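Activated BY transcription factor SSRB (PDB 2WNW) belongs to glycosyl hydrolase family 30, whose members join a TIM barrel to a beta-sandwich domain. Local coordinates at residues M150-D155 with K161-C166. Residues are numbered along the deposited sequence; the frame is centred on the assembly and turned at random.
Sequences MKTNND and KLRREC
Lys161 O is gripped by Thr152 N at 2.9 Å. Lys151 CA lies 3.1 Å from the same Lys161 O in a CA-H...O contact, while Thr152 OG1 accepts the N-H of Lys161, N to OG1 2.9 Å. That return bond depends on the Thr152 hydroxyl sitting between its own backbone N and carbonyl carbon (chi1 55°), so one threonine meets both the N-H and the C=O of Lys161. On the other flank of the Lys151–Leu162 bridge, Arg163 N donates almost straight to Met150 O at 2.8 Å (178° at the hydrogen), and the two backbone bonds together make a single beta bridge. Beside the bridge Met150 packs through CB on Leu162 CD1 and through CG on Cys166 SG, both at 4.0 Å. Cys166 SG also sits 3.4 Å above the plane of the Arg163 guanidinium, offset toward its rim. The arginine bends at chi3 (-73°) and curls past Met150; its NH2 bonds to Phe149 O and its NH1 forms a salt bridge with Glu165 OE1. The Lys151 side chain leaves the bridge, although CB still brushes Lys161 O; NZ lies among Asp155 O, Gly159 O, Ser205 O and Ser145 OG, which must share its three hydrogens, whereas Lys161 NZ pairs with Glu212. The bridge ties together two parts of the loop between barrel strand 138-143 and helix 167-183; Cys166 is that helix's N-cap, and Met150 rests on Ile173, Leu162 on Trp170.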
loop_
_atom_site.group_PDB
_atom_site.type_symbol
_atom_site.label_atom_id
_atom_site.label_comp_id
_atom_site.label_asym_id
_atom_site.label_seq_id
_atom_site.Cartn_x
_atom_site.Cartn_y
_atom_site.Cartn_z
ATOM N N MET A 150 -19.751 -3.188 39.178
ATOM C CA MET A 150 -20.579 -3.407 37.995
ATOM C C MET A 150 -20.017 -4.512 37.102
ATOM O O MET A 150 -20.592 -4.821 36.058
ATOM C CB MET A 150 -20.696 -2.119 37.172
ATOM C CG MET A 150 -21.522 -1.021 37.818
ATOM S SD MET A 150 -21.943 0.271 36.623
ATOM C CE MET A 150 -22.632 1.504 37.705
ATOM N N LYS A 151 -18.908 -5.111 37.521
ATOM C CA LYS A 151 -18.258 -6.153 36.733
ATOM C C LYS A 151 -18.333 -7.553 37.331
ATOM O O LYS A 151 -18.522 -7.728 38.537
ATOM C CB LYS A 151 -16.792 -5.770 36.505
ATOM C CG LYS A 151 -16.621 -4.373 35.921
ATOM C CD LYS A 151 -15.165 -3.950 35.865
ATOM C CE LYS A 151 -14.356 -4.831 34.924
ATOM N NZ LYS A 151 -12.909 -4.496 35.008
ATOM N N THR A 152 -18.173 -8.549 36.466
ATOM C CA THR A 152 -18.218 -9.951 36.866
ATOM C C THR A 152 -17.070 -10.346 37.790
ATOM O O THR A 152 -17.180 -11.323 38.539
ATOM C CB THR A 152 -18.179 -10.870 35.629
ATOM O OG1 THR A 152 -17.030 -10.547 34.834
ATOM C CG2 THR A 152 -19.431 -10.688 34.794
ATOM N N ASN A 153 -15.976 -9.589 37.745
ATOM C CA ASN A 153 -14.810 -9.888 38.576
ATOM C C ASN A 153 -14.632 -8.929 39.753
ATOM O O ASN A 153 -13.651 -9.023 40.492
ATOM C CB ASN A 153 -13.542 -9.887 37.710
ATOM C CG ASN A 153 -13.201 -8.509 37.176
ATOM O OD1 ASN A 153 -14.089 -7.695 36.926
ATOM N ND2 ASN A 153 -11.911 -8.244 36.987
ATOM N N ASN A 154 -15.571 -8.001 39.918
ATOM C CA ASN A 154 -15.519 -7.043 41.021
ATOM C C ASN A 154 -14.148 -6.366 41.146
ATOM O O ASN A 154 -13.633 -6.177 42.249
ATOM C CB ASN A 154 -15.880 -7.772 42.326
ATOM C CG ASN A 154 -16.019 -6.835 43.507
ATOM O OD1 ASN A 154 -16.631 -5.772 43.405
ATOM N ND2 ASN A 154 -15.462 -7.237 44.648
ATOM N N ASP A 155 -13.569 -5.980 40.010
ATOM C CA ASP A 155 -12.249 -5.344 40.003
ATOM C C ASP A 155 -12.085 -4.562 38.705
ATOM O O ASP A 155 -12.372 -5.087 37.633
ATOM C CB ASP A 155 -11.171 -6.430 40.077
ATOM C CG ASP A 155 -9.768 -5.879 40.329
ATOM O OD1 ASP A 155 -9.533 -4.660 40.194
ATOM O OD2 ASP A 155 -8.883 -6.696 40.658
ATOM N N LYS A 161 -16.108 -8.590 32.840
ATOM C CA LYS A 161 -17.079 -8.019 31.913
ATOM C C LYS A 161 -18.129 -7.210 32.661
ATOM O O LYS A 161 -18.313 -7.374 33.867
ATOM C CB LYS A 161 -17.774 -9.124 31.116
ATOM C CG LYS A 161 -16.822 -10.045 30.378
ATOM C CD LYS A 161 -17.563 -11.041 29.501
ATOM C CE LYS A 161 -18.167 -10.362 28.280
ATOM N NZ LYS A 161 -18.763 -11.348 27.335
ATOM N N LEU A 162 -18.812 -6.328 31.939
ATOM C CA LEU A 162 -19.863 -5.519 32.536
ATOM C C LEU A 162 -21.035 -6.464 32.776
ATOM O O LEU A 162 -21.424 -7.210 31.880
ATOM C CB LEU A 162 -20.283 -4.403 31.569
ATOM C CG LEU A 162 -21.426 -3.481 32.006
ATOM C CD1 LEU A 162 -21.034 -2.746 33.273
ATOM C CD2 LEU A 162 -21.741 -2.486 30.889
ATOM N N ARG A 163 -21.581 -6.465 33.988
ATOM C CA ARG A 163 -22.713 -7.339 34.267
ATOM C C ARG A 163 -23.869 -6.873 33.396
ATOM O O ARG A 163 -24.124 -5.675 33.283
ATOM C CB ARG A 163 -23.096 -7.277 35.748
ATOM C CG ARG A 163 -22.111 -7.992 36.659
ATOM C CD ARG A 163 -22.671 -8.130 38.068
ATOM N NE ARG A 163 -22.677 -6.865 38.792
ATOM C CZ ARG A 163 -23.727 -6.375 39.446
ATOM N NH1 ARG A 163 -24.874 -7.040 39.465
ATOM N NH2 ARG A 163 -23.626 -5.227 40.099
ATOM N N ARG A 164 -24.562 -7.818 32.773
ATOM C CA ARG A 164 -25.669 -7.471 31.892
ATOM C C ARG A 164 -26.693 -6.560 32.557
ATOM O O ARG A 164 -27.258 -5.683 31.907
ATOM C CB ARG A 164 -26.365 -8.735 31.380
ATOM C CG ARG A 164 -27.515 -8.443 30.426
ATOM C CD ARG A 164 -27.029 -7.726 29.168
ATOM N NE ARG A 164 -28.125 -7.064 28.463
ATOM C CZ ARG A 164 -28.015 -6.505 27.263
ATOM N NH1 ARG A 164 -26.856 -6.526 26.621
ATOM N NH2 ARG A 164 -29.069 -5.922 26.705
ATOM N N GLU A 165 -26.925 -6.752 33.852
ATOM C CA GLU A 165 -27.896 -5.924 34.554
ATOM C C GLU A 165 -27.361 -4.529 34.881
ATOM O O GLU A 165 -28.065 -3.717 35.485
ATOM C CB GLU A 165 -28.381 -6.618 35.837
ATOM C CG GLU A 165 -27.319 -6.883 36.895
ATOM C CD GLU A 165 -26.566 -8.192 36.686
ATOM O OE1 GLU A 165 -25.917 -8.654 37.650
ATOM O OE2 GLU A 165 -26.613 -8.757 35.572
ATOM N N CYS A 166 -26.123 -4.249 34.474
ATOM C CA CYS A 166 -25.517 -2.941 34.724
ATOM C C CYS A 166 -25.284 -2.127 33.453
ATOM O O CYS A 166 -24.654 -1.069 33.502
ATOM C CB CYS A 166 -24.186 -3.097 35.466
ATOM S SG CYS A 166 -24.352 -3.753 37.140
#